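Side-chain contacts in Myo-inositol dehydrogenase (Corynebacterium glutamicum, PDB 3EUW), which probably catalyses the NAD+-dependent oxidation of myo-inositol at its 2-position, as a tetramer of the Gfo/Idh/MocA family: residues 139-142 with 143-147; 310-313 with 314-318; 132-135 with 136-140. All coordinates share one frame; numbering follows the deposited sequence.

Contact 1: 139-142 with 143-147; sequences ANQE and IGNLE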
ATOM      1  N   ALA A 139      18.440 -16.181  -3.614  1.00 17.96           N
ATOM      2  CA  ALA A 139      19.639 -16.935  -3.988  1.00 17.42           C
ATOM      3  C   ALA A 139      20.847 -16.023  -4.078  1.00 19.46           C
ATOM      4  O   ALA A 139      21.974 -16.461  -3.854  1.00 18.63           O
ATOM      5  CB  ALA A 139      19.433 -17.639  -5.323  1.00 18.42           C
ATOM      6  N   ASN A 140      20.609 -14.756  -4.407  1.00 20.80           N
ATOM      7  CA  ASN A 140      21.686 -13.782  -4.518  1.00 23.23           C
ATOM      8  C   ASN A 140      22.039 -13.166  -3.157  1.00 22.75           C
ATOM      9  O   ASN A 140      22.725 -12.146  -3.086  1.00 24.54           O
ATOM     10  CB  ASN A 140      21.306 -12.684  -5.524  1.00 25.81           C
ATOM     11  CG  ASN A 140      22.472 -11.758  -5.849  1.00 29.74           C
ATOM     12  OD1 ASN A 140      23.580 -12.215  -6.130  1.00 31.92           O
ATOM     13  ND2 ASN A 140      22.223 -10.451  -5.821  1.00 32.12           N
ATOM     14  N   GLN A 141      21.562 -13.791  -2.082  1.00 22.46           N
ATOM     15  CA  GLN A 141      21.850 -13.335  -0.719  1.00 22.57           C
ATOM     16  C   GLN A 141      21.258 -11.989  -0.310  1.00 19.94           C
ATOM     17  O   GLN A 141      21.613 -11.460   0.741  1.00 18.93           O
ATOM     18  CB  GLN A 141      23.370 -13.277  -0.496  1.00 25.50           C
ATOM     19  CG  GLN A 141      24.094 -14.602  -0.681  1.00 29.32           C
ATOM     20  CD  GLN A 141      23.690 -15.629   0.353  1.00 34.93           C
ATOM     21  OE1 GLN A 141      23.696 -15.353   1.556  1.00 39.37           O
ATOM     22  NE2 GLN A 141      23.345 -16.828  -0.107  1.00 38.35           N
ATOM     23  N   GLU A 142      20.349 -11.440  -1.107  1.00 19.79           N
ATOM     24  CA  GLU A 142      19.775 -10.140  -0.777  1.00 18.86           C
ATOM     25  C   GLU A 142      19.187 -10.049   0.632  1.00 18.37           C
ATOM     26  O   GLU A 142      19.199  -8.984   1.230  1.00 19.63           O
ATOM     27  CB  GLU A 142      18.719  -9.730  -1.809  1.00 19.70           C
ATOM     28  CG  GLU A 142      18.464  -8.236  -1.808  1.00 20.79           C
ATOM     29  CD  GLU A 142      17.643  -7.759  -2.987  1.00 21.87           C
ATOM     30  OE1 GLU A 142      17.693  -8.394  -4.055  1.00 21.34           O
ATOM     31  OE2 GLU A 142      16.961  -6.721  -2.848  1.00 24.77           O
ATOM     32  N   ILE A 143      18.674 -11.150   1.170  1.00 17.39           N
ATOM     33  CA  ILE A 143      18.125 -11.106   2.522  1.00 18.05           C
ATOM     34  C   ILE A 143      18.811 -12.089   3.470  1.00 17.92           C
ATOM     35  O   ILE A 143      18.237 -12.463   4.498  1.00 16.22           O
ATOM     36  CB  ILE A 143      16.608 -11.400   2.556  1.00 18.00           C
ATOM     37  CG1 ILE A 143      16.323 -12.764   1.921  1.00 15.09           C
ATOM     38  CG2 ILE A 143      15.850 -10.295   1.863  1.00 15.38           C
ATOM     39  CD1 ILE A 143      14.923 -13.267   2.181  1.00 13.30           C
ATOM     40  N   GLY A 144      20.031 -12.497   3.118  1.00 17.44           N
ATOM     41  CA  GLY A 144      20.784 -13.423   3.949  1.00 16.34           C
ATOM     42  C   GLY A 144      20.330 -14.858   3.809  1.00 16.63           C
ATOM     43  O   GLY A 144      19.789 -15.243   2.774  1.00 16.55           O
ATOM     44  N   ASN A 145      20.548 -15.657   4.848  1.00 16.75           N
ATOM     45  CA  ASN A 145      20.142 -17.055   4.821  1.00 18.36           C
ATOM     46  C   ASN A 145      18.628 -17.146   4.979  1.00 17.74           C
ATOM     47  O   ASN A 145      18.049 -16.526   5.875  1.00 17.81           O
ATOM     48  CB  ASN A 145      20.799 -17.836   5.965  1.00 21.29           C
ATOM     49  CG  ASN A 145      22.262 -17.481   6.154  1.00 23.91           C
ATOM     50  OD1 ASN A 145      23.058 -17.549   5.217  1.00 28.99           O
ATOM     51  ND2 ASN A 145      22.625 -17.103   7.371  1.00 29.03           N
ATOM     52  N   LEU A 146      17.996 -17.920   4.101  1.00 17.04           N
ATOM     53  CA  LEU A 146      16.559 -18.131   4.137  1.00 15.67           C
ATOM     54  C   LEU A 146      16.221 -18.941   5.397  1.00 16.60           C
ATOM     55  O   LEU A 146      16.801 -20.009   5.633  1.00 16.64           O
ATOM     56  CB  LEU A 146      16.125 -18.889   2.881  1.00 15.07           C
ATOM     57  CG  LEU A 146      14.642 -19.248   2.746  1.00 13.97           C
ATOM     58  CD1 LEU A 146      13.812 -17.978   2.757  1.00 13.70           C
ATOM     59  CD2 LEU A 146      14.414 -20.031   1.456  1.00 11.99           C
ATOM     60  N   GLU A 147      15.293 -18.433   6.201  1.00 13.04           N
ATOM     61  CA  GLU A 147      14.916 -19.103   7.434  1.00 15.62           C
ATOM     62  C   GLU A 147      13.460 -19.569   7.464  1.00 15.34           C
ATOM     63  O   GLU A 147      13.147 -20.621   8.031  1.00 12.56           O
ATOM     64  CB  GLU A 147      15.203 -18.186   8.625  1.00 11.67           C
ATOM     65  CG  GLU A 147      16.681 -17.791   8.725  1.00 14.22           C
ATOM     66  CD  GLU A 147      16.954 -16.750   9.800  1.00 15.17           C
ATOM     67  OE1 GLU A 147      15.986 -16.174  10.347  1.00 14.19           O
ATOM     68  OE2 GLU A 147      18.140 -16.499  10.092  1.00 15.40           O
TER
HETATM   69  O   HOH W   1      22.681 -18.136   2.685  1.00 46.82           O

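Contact 2: 310-313 with 314-318; sequences GVIA and LELAN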
ATOM      1  N   GLY A 310       8.622 -33.598 -10.211  1.00 17.44           N
ATOM      2  CA  GLY A 310       7.252 -34.079 -10.249  1.00 18.10           C
ATOM      3  C   GLY A 310       7.052 -35.253  -9.304  1.00 17.96           C
ATOM      4  O   GLY A 310       6.003 -35.398  -8.680  1.00 16.69           O
ATOM      5  N   VAL A 311       8.078 -36.087  -9.191  1.00 18.77           N
ATOM      6  CA  VAL A 311       8.015 -37.247  -8.317  1.00 18.86           C
ATOM      7  C   VAL A 311       8.006 -36.824  -6.849  1.00 17.68           C
ATOM      8  O   VAL A 311       7.156 -37.258  -6.072  1.00 17.35           O
ATOM      9  CB  VAL A 311       9.229 -38.181  -8.554  1.00 20.07           C
ATOM     10  CG1 VAL A 311       9.153 -39.380  -7.631  1.00 20.11           C
ATOM     11  CG2 VAL A 311       9.268 -38.624 -10.016  1.00 20.48           C
ATOM     12  N   ILE A 312       8.956 -35.968  -6.488  1.00 16.19           N
ATOM     13  CA  ILE A 312       9.092 -35.496  -5.119  1.00 16.51           C
ATOM     14  C   ILE A 312       7.904 -34.645  -4.665  1.00 16.61           C
ATOM     15  O   ILE A 312       7.505 -34.691  -3.500  1.00 16.48           O
ATOM     16  CB  ILE A 312      10.404 -34.703  -4.951  1.00 16.96           C
ATOM     17  CG1 ILE A 312      11.590 -35.593  -5.346  1.00 19.21           C
ATOM     18  CG2 ILE A 312      10.561 -34.248  -3.510  1.00 13.93           C
ATOM     19  CD1 ILE A 312      12.932 -34.872  -5.389  1.00 19.95           C
ATOM     20  N   ALA A 313       7.334 -33.876  -5.585  1.00 16.12           N
ATOM     21  CA  ALA A 313       6.192 -33.046  -5.244  1.00 15.20           C
ATOM     22  C   ALA A 313       5.043 -33.949  -4.816  1.00 14.90           C
ATOM     23  O   ALA A 313       4.352 -33.658  -3.839  1.00 16.67           O
ATOM     24  CB  ALA A 313       5.786 -32.192  -6.424  1.00 14.81           C
ATOM     25  N   LEU A 314       4.855 -35.055  -5.530  1.00 13.56           N
ATOM     26  CA  LEU A 314       3.778 -35.982  -5.192  1.00 14.11           C
ATOM     27  C   LEU A 314       4.099 -36.687  -3.885  1.00 13.80           C
ATOM     28  O   LEU A 314       3.222 -36.881  -3.037  1.00 14.98           O
ATOM     29  CB  LEU A 314       3.562 -37.015  -6.313  1.00 13.17           C
ATOM     30  CG  LEU A 314       2.535 -38.118  -6.004  1.00 16.65           C
ATOM     31  CD1 LEU A 314       1.168 -37.469  -5.742  1.00 17.33           C
ATOM     32  CD2 LEU A 314       2.433 -39.123  -7.167  1.00 13.08           C
ATOM     33  N   GLU A 315       5.357 -37.071  -3.711  1.00 14.51           N
ATOM     34  CA  GLU A 315       5.759 -37.743  -2.473  1.00 16.26           C
ATOM     35  C   GLU A 315       5.517 -36.838  -1.262  1.00 15.18           C
ATOM     36  O   GLU A 315       5.104 -37.312  -0.205  1.00 16.52           O
ATOM     37  CB  GLU A 315       7.239 -38.162  -2.525  1.00 16.88           C
ATOM     38  CG  GLU A 315       7.567 -39.202  -3.593  1.00 18.66           C
ATOM     39  CD  GLU A 315       9.060 -39.524  -3.683  1.00 23.56           C
ATOM     40  OE1 GLU A 315       9.893 -38.595  -3.671  1.00 26.14           O
ATOM     41  OE2 GLU A 315       9.412 -40.714  -3.782  1.00 25.28           O
ATOM     42  N   LEU A 316       5.780 -35.544  -1.411  1.00 14.35           N
ATOM     43  CA  LEU A 316       5.568 -34.601  -0.319  1.00 14.39           C
ATOM     44  C   LEU A 316       4.067 -34.520  -0.064  1.00 14.56           C
ATOM     45  O   LEU A 316       3.618 -34.506   1.085  1.00 14.13           O
ATOM     46  CB  LEU A 316       6.114 -33.211  -0.673  1.00 14.37           C
ATOM     47  CG  LEU A 316       7.637 -33.014  -0.734  1.00 16.46           C
ATOM     48  CD1 LEU A 316       7.953 -31.547  -1.052  1.00 17.25           C
ATOM     49  CD2 LEU A 316       8.275 -33.400   0.594  1.00 16.40           C
ATOM     50  N   ALA A 317       3.282 -34.477  -1.138  1.00 13.64           N
ATOM     51  CA  ALA A 317       1.834 -34.412  -0.967  1.00 13.26           C
ATOM     52  C   ALA A 317       1.361 -35.680  -0.239  1.00 13.63           C
ATOM     53  O   ALA A 317       0.507 -35.611   0.644  1.00 14.18           O
ATOM     54  CB  ALA A 317       1.135 -34.266  -2.320  1.00  8.62           C
ATOM     55  N   ASN A 318       1.921 -36.834  -0.593  1.00 12.34           N
ATOM     56  CA  ASN A 318       1.513 -38.069   0.078  1.00 14.23           C
ATOM     57  C   ASN A 318       1.929 -38.014   1.544  1.00 14.19           C
ATOM     58  O   ASN A 318       1.188 -38.460   2.425  1.00 13.42           O
ATOM     59  CB  ASN A 318       2.117 -39.305  -0.606  1.00 13.27           C
ATOM     60  CG  ASN A 318       1.477 -39.591  -1.955  1.00 12.94           C
ATOM     61  OD1 ASN A 318       0.349 -39.182  -2.206  1.00 14.25           O
ATOM     62  ND2 ASN A 318       2.187 -40.312  -2.819  1.00 14.24           N
TER

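Contact 3: 132-135 with 136-140; sequences AAIN and ARVAN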
ATOM      1  N   ALA A 132       9.462 -15.629  -9.186  1.00 12.83           N
ATOM      2  CA  ALA A 132      10.782 -15.960  -9.725  1.00 13.54           C
ATOM      3  C   ALA A 132      11.809 -14.934  -9.250  1.00 14.48           C
ATOM      4  O   ALA A 132      12.941 -15.285  -8.910  1.00 14.91           O
ATOM      5  CB  ALA A 132      10.736 -16.006 -11.254  1.00 13.31           C
ATOM      6  N   ALA A 133      11.406 -13.669  -9.217  1.00 13.78           N
ATOM      7  CA  ALA A 133      12.291 -12.601  -8.760  1.00 14.86           C
ATOM      8  C   ALA A 133      12.715 -12.874  -7.309  1.00 16.11           C
ATOM      9  O   ALA A 133      13.904 -12.824  -6.971  1.00 17.07           O
ATOM     10  CB  ALA A 133      11.581 -11.260  -8.859  1.00 15.83           C
ATOM     11  N   ILE A 134      11.736 -13.172  -6.461  1.00 13.64           N
ATOM     12  CA  ILE A 134      12.008 -13.467  -5.063  1.00 13.19           C
ATOM     13  C   ILE A 134      12.989 -14.625  -4.918  1.00 12.34           C
ATOM     14  O   ILE A 134      13.892 -14.575  -4.093  1.00 16.39           O
ATOM     15  CB  ILE A 134      10.708 -13.816  -4.306  1.00 12.14           C
ATOM     16  CG1 ILE A 134       9.773 -12.609  -4.309  1.00 11.65           C
ATOM     17  CG2 ILE A 134      11.030 -14.247  -2.867  1.00 10.46           C
ATOM     18  CD1 ILE A 134       8.438 -12.860  -3.600  1.00  8.95           C
ATOM     19  N   ASN A 135      12.811 -15.667  -5.719  1.00 13.73           N
ATOM     20  CA  ASN A 135      13.700 -16.824  -5.649  1.00 14.08           C
ATOM     21  C   ASN A 135      15.145 -16.456  -6.011  1.00 12.85           C
ATOM     22  O   ASN A 135      16.084 -16.819  -5.301  1.00 13.23           O
ATOM     23  CB  ASN A 135      13.194 -17.938  -6.563  1.00 13.33           C
ATOM     24  CG  ASN A 135      14.026 -19.197  -6.449  1.00 16.39           C
ATOM     25  OD1 ASN A 135      15.087 -19.304  -7.065  1.00 17.67           O
ATOM     26  ND2 ASN A 135      13.565 -20.151  -5.641  1.00 13.38           N
ATOM     27  N   ALA A 136      15.304 -15.722  -7.108  1.00 13.55           N
ATOM     28  CA  ALA A 136      16.612 -15.283  -7.588  1.00 14.02           C
ATOM     29  C   ALA A 136      17.281 -14.292  -6.641  1.00 16.26           C
ATOM     30  O   ALA A 136      18.496 -14.327  -6.436  1.00 16.29           O
ATOM     31  CB  ALA A 136      16.470 -14.647  -8.970  1.00 13.44           C
ATOM     32  N   ARG A 137      16.488 -13.392  -6.071  1.00 16.33           N
ATOM     33  CA  ARG A 137      17.048 -12.399  -5.168  1.00 16.88           C
ATOM     34  C   ARG A 137      17.452 -13.067  -3.859  1.00 16.46           C
ATOM     35  O   ARG A 137      18.456 -12.697  -3.258  1.00 15.63           O
ATOM     36  CB  ARG A 137      16.050 -11.257  -4.959  1.00 15.83           C
ATOM     37  CG  ARG A 137      15.774 -10.489  -6.256  1.00 14.11           C
ATOM     38  CD  ARG A 137      14.661  -9.454  -6.109  1.00 15.95           C
ATOM     39  NE  ARG A 137      15.003  -8.396  -5.164  1.00 15.67           N
ATOM     40  CZ  ARG A 137      14.202  -7.386  -4.846  1.00 14.84           C
ATOM     41  NH1 ARG A 137      12.998  -7.287  -5.398  1.00 17.85           N
ATOM     42  NH2 ARG A 137      14.602  -6.474  -3.973  1.00 13.89           N
ATOM     43  N   VAL A 138      16.684 -14.064  -3.428  1.00 16.12           N
ATOM     44  CA  VAL A 138      17.032 -14.778  -2.208  1.00 15.58           C
ATOM     45  C   VAL A 138      18.349 -15.523  -2.459  1.00 16.76           C
ATOM     46  O   VAL A 138      19.262 -15.484  -1.632  1.00 17.48           O
ATOM     47  CB  VAL A 138      15.928 -15.796  -1.797  1.00 15.22           C
ATOM     48  CG1 VAL A 138      16.476 -16.767  -0.744  1.00 12.08           C
ATOM     49  CG2 VAL A 138      14.709 -15.048  -1.222  1.00 11.84           C
ATOM     50  N   ALA A 139      18.440 -16.181  -3.614  1.00 17.96           N
ATOM     51  CA  ALA A 139      19.639 -16.935  -3.988  1.00 17.42           C
ATOM     52  C   ALA A 139      20.847 -16.023  -4.078  1.00 19.46           C
ATOM     53  O   ALA A 139      21.974 -16.461  -3.854  1.00 18.63           O
ATOM     54  CB  ALA A 139      19.433 -17.639  -5.323  1.00 18.42           C
ATOM     55  N   ASN A 140      20.609 -14.756  -4.407  1.00 20.80           N
ATOM     56  CA  ASN A 140      21.686 -13.782  -4.518  1.00 23.23           C
ATOM     57  C   ASN A 140      22.039 -13.166  -3.157  1.00 22.75           C
ATOM     58  O   ASN A 140      22.725 -12.146  -3.086  1.00 24.54           O
ATOM     59  CB  ASN A 140      21.306 -12.684  -5.524  1.00 25.81           C
ATOM     60  CG  ASN A 140      22.472 -11.758  -5.849  1.00 29.74           C
ATOM     61  OD1 ASN A 140      23.580 -12.215  -6.130  1.00 31.92           O
ATOM     62  ND2 ASN A 140      22.223 -10.451  -5.821  1.00 32.12           N
TER

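Contact 1: 139-142 with 143-147
Gln141 reaches Asn145 through a single water, which accepts from the Gln141 amide and donates to Asn145 OD1. The link lies over a type I beta turn from Gln141 to Gly144 that overlaps the Schellman motif ending helix 129-139: Gln141, with positive phi, is the C-prime residue, and Gln141 N and Glu142 N bond back to Val138 O and Arg137 O of the helix. Helix end and turn together redirect the chain into strand 146-154 of the C-terminal domain's mixed sheet.

The turn is closed by Gly144 N, which donates to Gln141 O at 3.0 Å. Although the bond is nearly straight at the hydrogen (168°), the donor stands well above the plane of the Gln141 carbonyl. Gly144 itself has positive phi, a backbone shape that glycine adopts readily, and here it leads the chain out of the turn.

Glu142 sends its side chain away from the turn. CG is anti to the backbone N (chi1 -159°) and the chain beyond is extended, which carries the carboxylate back to a salt bridge with Arg137 and a second one with Lys262 of a neighbouring subunit. Two basic partners would probably keep it ionised. At the strand end, Glu147 OE1 is hydrogen-bonded to His232 of a different neighbouring subunit.

Over the turn, the Gln141 chain bends at chi2 (-65°), bringing its amide to the side of Asn145. Gln141 NE2 donates to the water at 3.2 Å, and the water donates in turn to Asn145 OD1 at 2.6 Å.

Contact 2: 310-313 with 314-318
Glu315 lays its side chain alongside Val311, one helical turn earlier, both pointing the same way. The Glu315 methylene CG sits 3.2 Å from Val311 O, and its carboxylate carbon CD comes 4.0 Å from Val311 CG1. With CG anti to its own carbonyl carbon (chi1 -64°) and the chain extended beyond, Glu315 runs back along the helix, so that OE1 also passes over Ile312, 3.5 Å from Ile312 CA. The other carboxylate oxygen, OE2, has a long, weak ion pair with Arg106.

On the next face round, Ile312 turns its CG2 branch to Leu316, meeting Leu316 CG at 4.2 Å. These two side chains continue onto helix 169-185, at Arg183 and Leu179, whereas Val311 and Glu315 face helix 102-112.

Beneath the side chains the backbone bonds follow in sequence. Glu315 N donates to Val311 O at 3.0 Å, Leu316 N to Ile312 O at 2.8 Å and Ala317 N to Ala313 O, while Leu314 N to Gly310 O is weak. This i to i+4 ladder, with side chains meeting at i+3 and i+4, is that of a regular alpha-helix, here part of helix 307-326, which packs against helices 102-112 and 169-185.

Contact 3: 132-135 with 136-140
Arg137 folds the aliphatic part of its side chain against the carbonyl of Ala133, four residues back. Its CG lies 3.1 Å from Ala133 O and its CD 3.6 Å from the same Ala133 O, an approach set by chi1 of -64°, which places CG anti to the carbonyl carbon and beside the backbone N. Further out the chain bends at chi3 (64°), and that bend swings the guanidinium group round toward Glu142. NH2 forms a salt bridge with Glu142, just past the helix end, and NH1 a long, weak ion pair with Asp272 of a neighbouring subunit. Val260 of that subunit also packs on Ala133, Ile134 and Arg137.

The apolar pair is Ile134 and Val138. Their side chains slant across each other, and the touching branches are Ile134 CG2 and Val138 CG2, 4.1 Å apart. Val138 CG2 is at the same time 3.0 Å from Ile134 O, tucked over the carbonyl that accepts Val138 N at 2.9 Å.

All this belongs to the last turns of helix 129-139, which lies on the mixed beta-sheet of the C-terminal domain. Ile134 and Val138 are the buried side chains of these turns, resting on Leu250 and Ala243 of the sheet and on Phe185.

In Asn135, CG is swung anti to the backbone N (chi1 -176°). Its amide therefore lies beside the peptide that leads into Ala136, Asn135 OD1 3.6 Å from Ala136 N, while ND2 is hydrogen-bonded to Phe184 O, tying the helix to helix 169-185. The backbone below Asn135 is regular, Asn135 O accepting Ala139 N at 3.0 Å, and the methyl of Ala139 rests over that oxygen, with Ala139 CB 3.4 Å from Asn135 O.

Contacts 3 and 1 follow each other directly along the chain, sharing Ala139 and Asn140, with centres 8 Å apart: the first is the end of helix 129-139, the second the loop into strand 146-154. They touch through the salt bridge of Arg137 with Glu142 and through Val138, which packs on Ile143 and Leu146. Contact 2 comes much later, on helix 307-326, with centres 26 Å from contact 1 and 23 Å from contact 3, and it touches neither. Helix 169-185 bridges the gap, meeting contact 3 at Phe184 and Phe185 and contact 2 at Leu179. Contacts 1 and 3 also reach neighbouring subunits of the tetramer, whereas contact 2 stays within its own chain.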